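Local coordinates for protein Poly(A) ribonuclease POP2 (PDB 1UOC) that is a 3'-exoribonuclease preferring poly(A), and probably a catalytic subunit of the CCR4-NOT mRNA deadenylase, using divalent metal, most likely magnesium, at residues V16-K21 against Q101-F106; G82-D87 against P97-F102. One frame throughout, in Å; residues are numbered along the deposited sequence.

Interaction 1. Residues V16-K21 against Q101-F106; sequences VRDVWK and QFNFEF
W20 lays its indole against N103, and the geometry is that of a stack: the ring and amide planes differ by 12°, while N103 CB sits 3.6 Å from the centroid of the W20 six-membered ring, over its face, a CH-pi contact. Chi1 of -57° sets W20 CG beside its own backbone N and turns the indole across N103. With an alanine in place of W20, the CH-pi contact would be gone and the N103 amide would probably lose the flat surface that stacks on it. Beside this stack, strands 17-19 and 101-103 pair in parallel. Q101 N donates to R17 O, V19 N to Q101 O at 2.9 Å, and N103 N to V19 O, which fixes D18 opposite Q101 and V19 opposite F102.

V19 and F102 form the buried apolar side, where V19 CB comes within 3.8 Å of F102 CD2 and V19 CG2 stands over the F102 ring, displaced toward its rim. D18, on the face it shares with Q101, is only partly exposed. CB of R17, also partly exposed, points away from 101-106, and its NE forms a salt bridge with E27.

Strand 17-19 is one of the two outermost strands of this RNase H-like sheet, with 99-103 between it and 77-86; helices 24-34 and 138-146 reach the F102 ring through F28 and F141, and helix 128-134 meets W20, H131 edge-to-face.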
ATOM      1  N   VAL A  16      13.875   5.134   3.605  1.00 35.47           N
ATOM      2  CA  VAL A  16      13.182   3.849   3.688  1.00 33.86           C
ATOM      3  C   VAL A  16      14.020   2.802   4.422  1.00 34.37           C
ATOM      4  O   VAL A  16      15.121   2.472   3.988  1.00 34.95           O
ATOM      5  CB  VAL A  16      12.872   3.283   2.286  1.00 34.10           C
ATOM      6  CG1 VAL A  16      12.172   1.943   2.419  1.00 33.46           C
ATOM      7  CG2 VAL A  16      12.018   4.251   1.496  1.00 30.24           C
ATOM      8  N   ARG A  17      13.510   2.272   5.530  1.00 34.08           N
ATOM      9  CA  ARG A  17      14.258   1.257   6.257  1.00 33.28           C
ATOM     10  C   ARG A  17      13.944  -0.105   5.670  1.00 33.51           C
ATOM     11  O   ARG A  17      12.777  -0.486   5.571  1.00 31.96           O
ATOM     12  CB  ARG A  17      13.891   1.237   7.739  1.00 34.71           C
ATOM     13  CG  ARG A  17      14.439   0.008   8.469  1.00 36.43           C
ATOM     14  CD  ARG A  17      15.803   0.274   9.090  1.00 39.64           C
ATOM     15  NE  ARG A  17      15.680   0.921  10.397  1.00 41.35           N
ATOM     16  CZ  ARG A  17      16.391   1.975  10.787  1.00 42.86           C
ATOM     17  NH1 ARG A  17      17.288   2.512   9.974  1.00 42.56           N
ATOM     18  NH2 ARG A  17      16.200   2.505  11.989  1.00 43.81           N
ATOM     19  N   ASP A  18      14.988  -0.823   5.270  1.00 33.37           N
ATOM     20  CA  ASP A  18      14.835  -2.155   4.719  1.00 35.19           C
ATOM     21  C   ASP A  18      14.661  -3.114   5.881  1.00 33.63           C
ATOM     22  O   ASP A  18      15.330  -2.982   6.914  1.00 34.35           O
ATOM     23  CB  ASP A  18      16.069  -2.559   3.914  1.00 38.48           C
ATOM     24  CG  ASP A  18      15.893  -2.335   2.432  1.00 44.88           C
ATOM     25  OD1 ASP A  18      15.028  -3.003   1.820  1.00 47.30           O
ATOM     26  OD2 ASP A  18      16.618  -1.487   1.874  1.00 51.01           O
ATOM     27  N   VAL A  19      13.747  -4.060   5.721  1.00 30.83           N
ATOM     28  CA  VAL A  19      13.495  -5.042   6.757  1.00 30.19           C
ATOM     29  C   VAL A  19      13.712  -6.437   6.177  1.00 32.49           C
ATOM     30  O   VAL A  19      13.267  -6.739   5.066  1.00 31.46           O
ATOM     31  CB  VAL A  19      12.046  -4.930   7.304  1.00 28.00           C
ATOM     32  CG1 VAL A  19      11.892  -5.776   8.562  1.00 24.92           C
ATOM     33  CG2 VAL A  19      11.706  -3.471   7.607  1.00 28.36           C
ATOM     34  N   TRP A  20      14.433  -7.260   6.936  1.00 34.08           N
ATOM     35  CA  TRP A  20      14.730  -8.637   6.572  1.00 34.77           C
ATOM     36  C   TRP A  20      14.363  -9.443   7.803  1.00 36.52           C
ATOM     37  O   TRP A  20      13.790  -8.893   8.735  1.00 37.11           O
ATOM     38  CB  TRP A  20      16.220  -8.807   6.228  1.00 33.54           C
ATOM     39  CG  TRP A  20      16.655  -7.898   5.121  1.00 30.30           C
ATOM     40  CD1 TRP A  20      17.083  -6.607   5.245  1.00 29.75           C
ATOM     41  CD2 TRP A  20      16.594  -8.164   3.715  1.00 27.72           C
ATOM     42  NE1 TRP A  20      17.287  -6.051   4.008  1.00 28.01           N
ATOM     43  CE2 TRP A  20      16.993  -6.982   3.050  1.00 28.25           C
ATOM     44  CE3 TRP A  20      16.236  -9.278   2.954  1.00 29.18           C
ATOM     45  CZ2 TRP A  20      17.046  -6.884   1.660  1.00 26.84           C
ATOM     46  CZ3 TRP A  20      16.289  -9.186   1.567  1.00 30.10           C
ATOM     47  CH2 TRP A  20      16.690  -7.993   0.934  1.00 30.64           C
ATOM     48  N   LYS A  21      14.672 -10.735   7.814  1.00 39.50           N
ATOM     49  CA  LYS A  21      14.338 -11.573   8.959  1.00 41.69           C
ATOM     50  C   LYS A  21      15.038 -11.093  10.235  1.00 42.00           C
ATOM     51  O   LYS A  21      14.484 -11.191  11.330  1.00 42.04           O
ATOM     52  CB  LYS A  21      14.716 -13.033   8.671  1.00 45.56           C
ATOM     53  CG  LYS A  21      14.256 -14.034   9.733  1.00 51.80           C
ATOM     54  CD  LYS A  21      14.612 -15.476   9.339  1.00 55.45           C
ATOM     55  CE  LYS A  21      14.229 -16.484  10.439  1.00 57.92           C
ATOM     56  NZ  LYS A  21      12.747 -16.602  10.648  1.00 55.86           N
ATOM     57  N   GLN A 101      10.359  -1.267   4.070  1.00 27.68           N
ATOM     58  CA  GLN A 101      10.255  -2.114   2.901  1.00 29.26           C
ATOM     59  C   GLN A 101      10.562  -3.505   3.394  1.00 29.88           C
ATOM     60  O   GLN A 101      11.714  -3.835   3.653  1.00 29.68           O
ATOM     61  CB  GLN A 101      11.250  -1.741   1.805  1.00 29.51           C
ATOM     62  CG  GLN A 101      11.036  -2.596   0.546  1.00 30.98           C
ATOM     63  CD  GLN A 101      11.893  -2.162  -0.628  1.00 28.33           C
ATOM     64  OE1 GLN A 101      13.061  -2.510  -0.717  1.00 36.38           O
ATOM     65  NE2 GLN A 101      11.311  -1.397  -1.529  1.00 30.75           N
ATOM     66  N   PHE A 102       9.522  -4.312   3.542  1.00 29.25           N
ATOM     67  CA  PHE A 102       9.694  -5.676   3.996  1.00 31.15           C
ATOM     68  C   PHE A 102      10.067  -6.559   2.806  1.00 33.22           C
ATOM     69  O   PHE A 102       9.394  -6.553   1.777  1.00 33.14           O
ATOM     70  CB  PHE A 102       8.404  -6.174   4.650  1.00 30.51           C
ATOM     71  CG  PHE A 102       7.971  -5.360   5.850  1.00 29.89           C
ATOM     72  CD1 PHE A 102       7.199  -4.208   5.689  1.00 28.20           C
ATOM     73  CD2 PHE A 102       8.338  -5.744   7.131  1.00 28.12           C
ATOM     74  CE1 PHE A 102       6.800  -3.453   6.791  1.00 27.05           C
ATOM     75  CE2 PHE A 102       7.945  -4.996   8.245  1.00 31.81           C
ATOM     76  CZ  PHE A 102       7.173  -3.846   8.070  1.00 28.12           C
ATOM     77  N   ASN A 103      11.149  -7.314   2.949  1.00 34.84           N
ATOM     78  CA  ASN A 103      11.616  -8.195   1.883  1.00 33.57           C
ATOM     79  C   ASN A 103      11.313  -9.639   2.297  1.00 34.55           C
ATOM     80  O   ASN A 103      11.738 -10.095   3.354  1.00 33.73           O
ATOM     81  CB  ASN A 103      13.111  -7.968   1.668  1.00 33.26           C
ATOM     82  CG  ASN A 103      13.440  -6.516   1.321  1.00 32.95           C
ATOM     83  OD1 ASN A 103      13.816  -5.720   2.186  1.00 34.91           O
ATOM     84  ND2 ASN A 103      13.288  -6.166   0.052  1.00 31.63           N
ATOM     85  N   PHE A 104      10.555 -10.354   1.472  1.00 35.30           N
ATOM     86  CA  PHE A 104      10.165 -11.714   1.817  1.00 37.60           C
ATOM     87  C   PHE A 104      11.040 -12.813   1.244  1.00 39.85           C
ATOM     88  O   PHE A 104      11.745 -12.615   0.245  1.00 42.05           O
ATOM     89  CB  PHE A 104       8.710 -11.959   1.419  1.00 36.59           C
ATOM     90  CG  PHE A 104       7.739 -11.065   2.124  1.00 36.22           C
ATOM     91  CD1 PHE A 104       7.334  -9.864   1.555  1.00 38.19           C
ATOM     92  CD2 PHE A 104       7.248 -11.407   3.379  1.00 37.93           C
ATOM     93  CE1 PHE A 104       6.445  -9.010   2.227  1.00 37.18           C
ATOM     94  CE2 PHE A 104       6.364 -10.563   4.060  1.00 37.83           C
ATOM     95  CZ  PHE A 104       5.963  -9.362   3.481  1.00 35.25           C
ATOM     96  N   GLU A 105      10.982 -13.977   1.877  1.00 41.64           N
ATOM     97  CA  GLU A 105      11.774 -15.113   1.436  1.00 47.74           C
ATOM     98  C   GLU A 105      11.407 -15.487   0.013  1.00 50.09           C
ATOM     99  O   GLU A 105      10.249 -15.394  -0.387  1.00 51.01           O
ATOM    100  CB  GLU A 105      11.570 -16.315   2.365  1.00 48.82           C
ATOM    101  CG  GLU A 105      10.240 -17.032   2.233  1.00 53.45           C
ATOM    102  CD  GLU A 105       9.992 -17.993   3.394  1.00 55.27           C
ATOM    103  OE1 GLU A 105       9.079 -18.840   3.302  1.00 57.89           O
ATOM    104  OE2 GLU A 105      10.713 -17.889   4.409  1.00 55.98           O
ATOM    105  N   PHE A 106      12.409 -15.904  -0.748  1.00 51.92           N
ATOM    106  CA  PHE A 106      12.212 -16.279  -2.131  1.00 55.58           C
ATOM    107  C   PHE A 106      13.011 -17.541  -2.441  1.00 57.08           C
ATOM    108  O   PHE A 106      14.180 -17.644  -2.079  1.00 57.97           O
ATOM    109  CB  PHE A 106      12.655 -15.132  -3.032  1.00 55.40           C
ATOM    110  CG  PHE A 106      12.512 -15.425  -4.482  1.00 57.51           C
ATOM    111  CD1 PHE A 106      11.252 -15.598  -5.050  1.00 57.38           C
ATOM    112  CD2 PHE A 106      13.640 -15.545  -5.286  1.00 57.98           C
ATOM    113  CE1 PHE A 106      11.115 -15.889  -6.398  1.00 58.03           C
ATOM    114  CE2 PHE A 106      13.516 -15.836  -6.636  1.00 58.87           C
ATOM    115  CZ  PHE A 106      12.247 -16.009  -7.195  1.00 59.03           C
TER

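Interaction 2. Residues G82-D87 against P97-F102; sequences GLSLSD and PSTWQF
S84 OG is held by two groups: the T99 hydroxyl across the strands, with S84 OG to T99 OG1 only 2.6 Å, and the ammonium of K92. The setting is a beta-hairpin of the RNase H-like sheet, in which strands 82-86 and 99-102 run antiparallel at 166°. S84 and T99 are directly paired, at a non-hydrogen-bonded position, and their side chains share a face; with S84 OG anti to its own N (chi1 -161°) and T99 OG1 beside its own (chi1 -62°), the two oxygens converge.

The neighbouring pair, L83 and W100, is hydrogen-bonded in both directions: L83 N to W100 O at 3.0 Å and W100 N to L83 O at 2.8 Å. A single one-way bond, L85 N to S98 O at 2.9 Å, follows at the end of the paired region, where K92 also binds L85 O and S98 OG.

On the other face L83 CD1 reaches F102 CE1 at 3.8 Å, and L85 CD1 approaches W100 CZ3 at 4.1 Å. G82 bonds through its backbone to S44, a predicted catalytic metal ligand on strand 40-48. The indole NE1 of W100 is bonded to E27, while its benzo edge leaves CE3 3.5 Å from L83 O, near the ring plane.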
ATOM      1  N   GLY A  82       5.725  -2.489   1.075  1.00 27.00           N
ATOM      2  CA  GLY A  82       6.075  -1.273   1.782  1.00 24.88           C
ATOM      3  C   GLY A  82       4.961  -0.724   2.663  1.00 23.46           C
ATOM      4  O   GLY A  82       3.785  -0.851   2.338  1.00 21.74           O
ATOM      5  N   LEU A  83       5.336  -0.137   3.797  1.00 23.84           N
ATOM      6  CA  LEU A  83       4.381   0.485   4.717  1.00 24.76           C
ATOM      7  C   LEU A  83       4.980   1.819   5.118  1.00 25.66           C
ATOM      8  O   LEU A  83       6.160   1.907   5.442  1.00 23.12           O
ATOM      9  CB  LEU A  83       4.168  -0.341   5.994  1.00 25.36           C
ATOM     10  CG  LEU A  83       3.393  -1.655   5.937  1.00 27.86           C
ATOM     11  CD1 LEU A  83       3.249  -2.194   7.363  1.00 30.34           C
ATOM     12  CD2 LEU A  83       2.019  -1.444   5.288  1.00 26.18           C
ATOM     13  N   SER A  84       4.168   2.864   5.079  1.00 25.46           N
ATOM     14  CA  SER A  84       4.635   4.178   5.467  1.00 27.00           C
ATOM     15  C   SER A  84       3.612   4.729   6.459  1.00 28.03           C
ATOM     16  O   SER A  84       2.405   4.505   6.301  1.00 26.37           O
ATOM     17  CB  SER A  84       4.737   5.089   4.241  1.00 26.74           C
ATOM     18  OG  SER A  84       5.586   6.187   4.513  1.00 26.96           O
ATOM     19  N   LEU A  85       4.102   5.429   7.480  1.00 28.21           N
ATOM     20  CA  LEU A  85       3.230   6.006   8.499  1.00 26.90           C
ATOM     21  C   LEU A  85       3.377   7.514   8.624  1.00 26.73           C
ATOM     22  O   LEU A  85       4.477   8.057   8.451  1.00 28.69           O
ATOM     23  CB  LEU A  85       3.550   5.381   9.857  1.00 30.06           C
ATOM     24  CG  LEU A  85       2.815   4.119  10.294  1.00 29.32           C
ATOM     25  CD1 LEU A  85       2.914   3.064   9.222  1.00 33.35           C
ATOM     26  CD2 LEU A  85       3.442   3.625  11.597  1.00 30.66           C
ATOM     27  N   SER A  86       2.273   8.183   8.929  1.00 26.59           N
ATOM     28  CA  SER A  86       2.262   9.625   9.147  1.00 27.04           C
ATOM     29  C   SER A  86       0.932   9.979   9.803  1.00 28.58           C
ATOM     30  O   SER A  86       0.041   9.129   9.904  1.00 28.41           O
ATOM     31  CB  SER A  86       2.388  10.397   7.835  1.00 25.85           C
ATOM     32  OG  SER A  86       1.117  10.496   7.196  1.00 31.47           O
ATOM     33  N   ASP A  87       0.795  11.224  10.256  1.00 29.62           N
ATOM     34  CA  ASP A  87      -0.465  11.660  10.849  1.00 32.29           C
ATOM     35  C   ASP A  87      -1.321  12.164   9.687  1.00 33.41           C
ATOM     36  O   ASP A  87      -0.903  12.084   8.530  1.00 33.21           O
ATOM     37  CB  ASP A  87      -0.229  12.753  11.918  1.00 33.87           C
ATOM     38  CG  ASP A  87       0.277  14.079  11.341  1.00 38.23           C
ATOM     39  OD1 ASP A  87       0.668  14.943  12.156  1.00 42.41           O
ATOM     40  OD2 ASP A  87       0.282  14.274  10.104  1.00 40.19           O
ATOM     41  N   PRO A  97      13.091   5.863  11.263  1.00 37.15           N
ATOM     42  CA  PRO A  97      12.342   5.507  10.056  1.00 35.53           C
ATOM     43  C   PRO A  97      10.824   5.651  10.189  1.00 33.11           C
ATOM     44  O   PRO A  97      10.238   5.392  11.240  1.00 31.63           O
ATOM     45  CB  PRO A  97      12.759   4.062   9.818  1.00 36.07           C
ATOM     46  CG  PRO A  97      12.877   3.546  11.227  1.00 35.92           C
ATOM     47  CD  PRO A  97      13.657   4.660  11.895  1.00 35.09           C
ATOM     48  N   SER A  98      10.202   6.030   9.084  1.00 30.23           N
ATOM     49  CA  SER A  98       8.768   6.226   9.017  1.00 29.95           C
ATOM     50  C   SER A  98       8.215   5.438   7.805  1.00 28.17           C
ATOM     51  O   SER A  98       7.018   5.468   7.507  1.00 25.49           O
ATOM     52  CB  SER A  98       8.507   7.715   8.845  1.00 28.43           C
ATOM     53  OG  SER A  98       7.194   8.022   9.191  1.00 34.20           O
ATOM     54  N   THR A  99       9.110   4.760   7.096  1.00 28.04           N
ATOM     55  CA  THR A  99       8.729   3.965   5.935  1.00 26.55           C
ATOM     56  C   THR A  99       9.563   2.704   5.971  1.00 25.54           C
ATOM     57  O   THR A  99      10.756   2.750   6.248  1.00 25.55           O
ATOM     58  CB  THR A  99       8.993   4.717   4.611  1.00 25.04           C
ATOM     59  OG1 THR A  99       8.196   5.898   4.573  1.00 25.61           O
ATOM     60  CG2 THR A  99       8.602   3.837   3.406  1.00 23.56           C
ATOM     61  N   TRP A 100       8.931   1.577   5.683  1.00 25.73           N
ATOM     62  CA  TRP A 100       9.606   0.296   5.727  1.00 24.17           C
ATOM     63  C   TRP A 100       9.374  -0.457   4.438  1.00 27.59           C
ATOM     64  O   TRP A 100       8.330  -0.308   3.796  1.00 23.99           O
ATOM     65  CB  TRP A 100       9.039  -0.543   6.877  1.00 24.85           C
ATOM     66  CG  TRP A 100       9.338   0.011   8.247  1.00 26.69           C
ATOM     67  CD1 TRP A 100      10.410  -0.293   9.038  1.00 24.66           C
ATOM     68  CD2 TRP A 100       8.597   1.021   8.943  1.00 24.89           C
ATOM     69  NE1 TRP A 100      10.383   0.467  10.179  1.00 27.25           N
ATOM     70  CE2 TRP A 100       9.283   1.288  10.147  1.00 26.68           C
ATOM     71  CE3 TRP A 100       7.422   1.734   8.659  1.00 24.15           C
ATOM     72  CZ2 TRP A 100       8.834   2.237  11.074  1.00 25.28           C
ATOM     73  CZ3 TRP A 100       6.976   2.676   9.575  1.00 26.60           C
ATOM     74  CH2 TRP A 100       7.683   2.921  10.771  1.00 27.94           C
ATOM     75  N   GLN A 101      10.359  -1.267   4.070  1.00 27.68           N
ATOM     76  CA  GLN A 101      10.255  -2.114   2.901  1.00 29.26           C
ATOM     77  C   GLN A 101      10.562  -3.505   3.394  1.00 29.88           C
ATOM     78  O   GLN A 101      11.714  -3.835   3.653  1.00 29.68           O
ATOM     79  CB  GLN A 101      11.250  -1.741   1.805  1.00 29.51           C
ATOM     80  CG  GLN A 101      11.036  -2.596   0.546  1.00 30.98           C
ATOM     81  CD  GLN A 101      11.893  -2.162  -0.628  1.00 28.33           C
ATOM     82  OE1 GLN A 101      13.061  -2.510  -0.717  1.00 36.38           O
ATOM     83  NE2 GLN A 101      11.311  -1.397  -1.529  1.00 30.75           N
ATOM     84  N   PHE A 102       9.522  -4.312   3.542  1.00 29.25           N
ATOM     85  CA  PHE A 102       9.694  -5.676   3.996  1.00 31.15           C
ATOM     86  C   PHE A 102      10.067  -6.559   2.806  1.00 33.22           C
ATOM     87  O   PHE A 102       9.394  -6.553   1.777  1.00 33.14           O
ATOM     88  CB  PHE A 102       8.404  -6.174   4.650  1.00 30.51           C
ATOM     89  CG  PHE A 102       7.971  -5.360   5.850  1.00 29.89           C
ATOM     90  CD1 PHE A 102       7.199  -4.208   5.689  1.00 28.20           C
ATOM     91  CD2 PHE A 102       8.338  -5.744   7.131  1.00 28.12           C
ATOM     92  CE1 PHE A 102       6.800  -3.453   6.791  1.00 27.05           C
ATOM     93  CE2 PHE A 102       7.945  -4.996   8.245  1.00 31.81           C
ATOM     94  CZ  PHE A 102       7.173  -3.846   8.070  1.00 28.12           C
TER

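How the interactions relate
From the N terminus the chain first lays down strand 17-19, then helix 24-34, strand 40-48 and helix 61-73 before strand 77-86 and its hairpin return, 99-103. Interaction 2 closes the short loop, with nine residues between its segments; interaction 1 closes the long one, with 79. The short loop is nested inside the long one, and both end on the same strand, sharing Q101 and F102. Strand 99-103 thus has a parallel neighbour on one edge and an antiparallel one on the other. The two contacts also meet directly: R17 N lies 2.9 Å from T99 O, a probable hydrogen bond, and V19 CG2 packs 3.7 Å from W100 CD1.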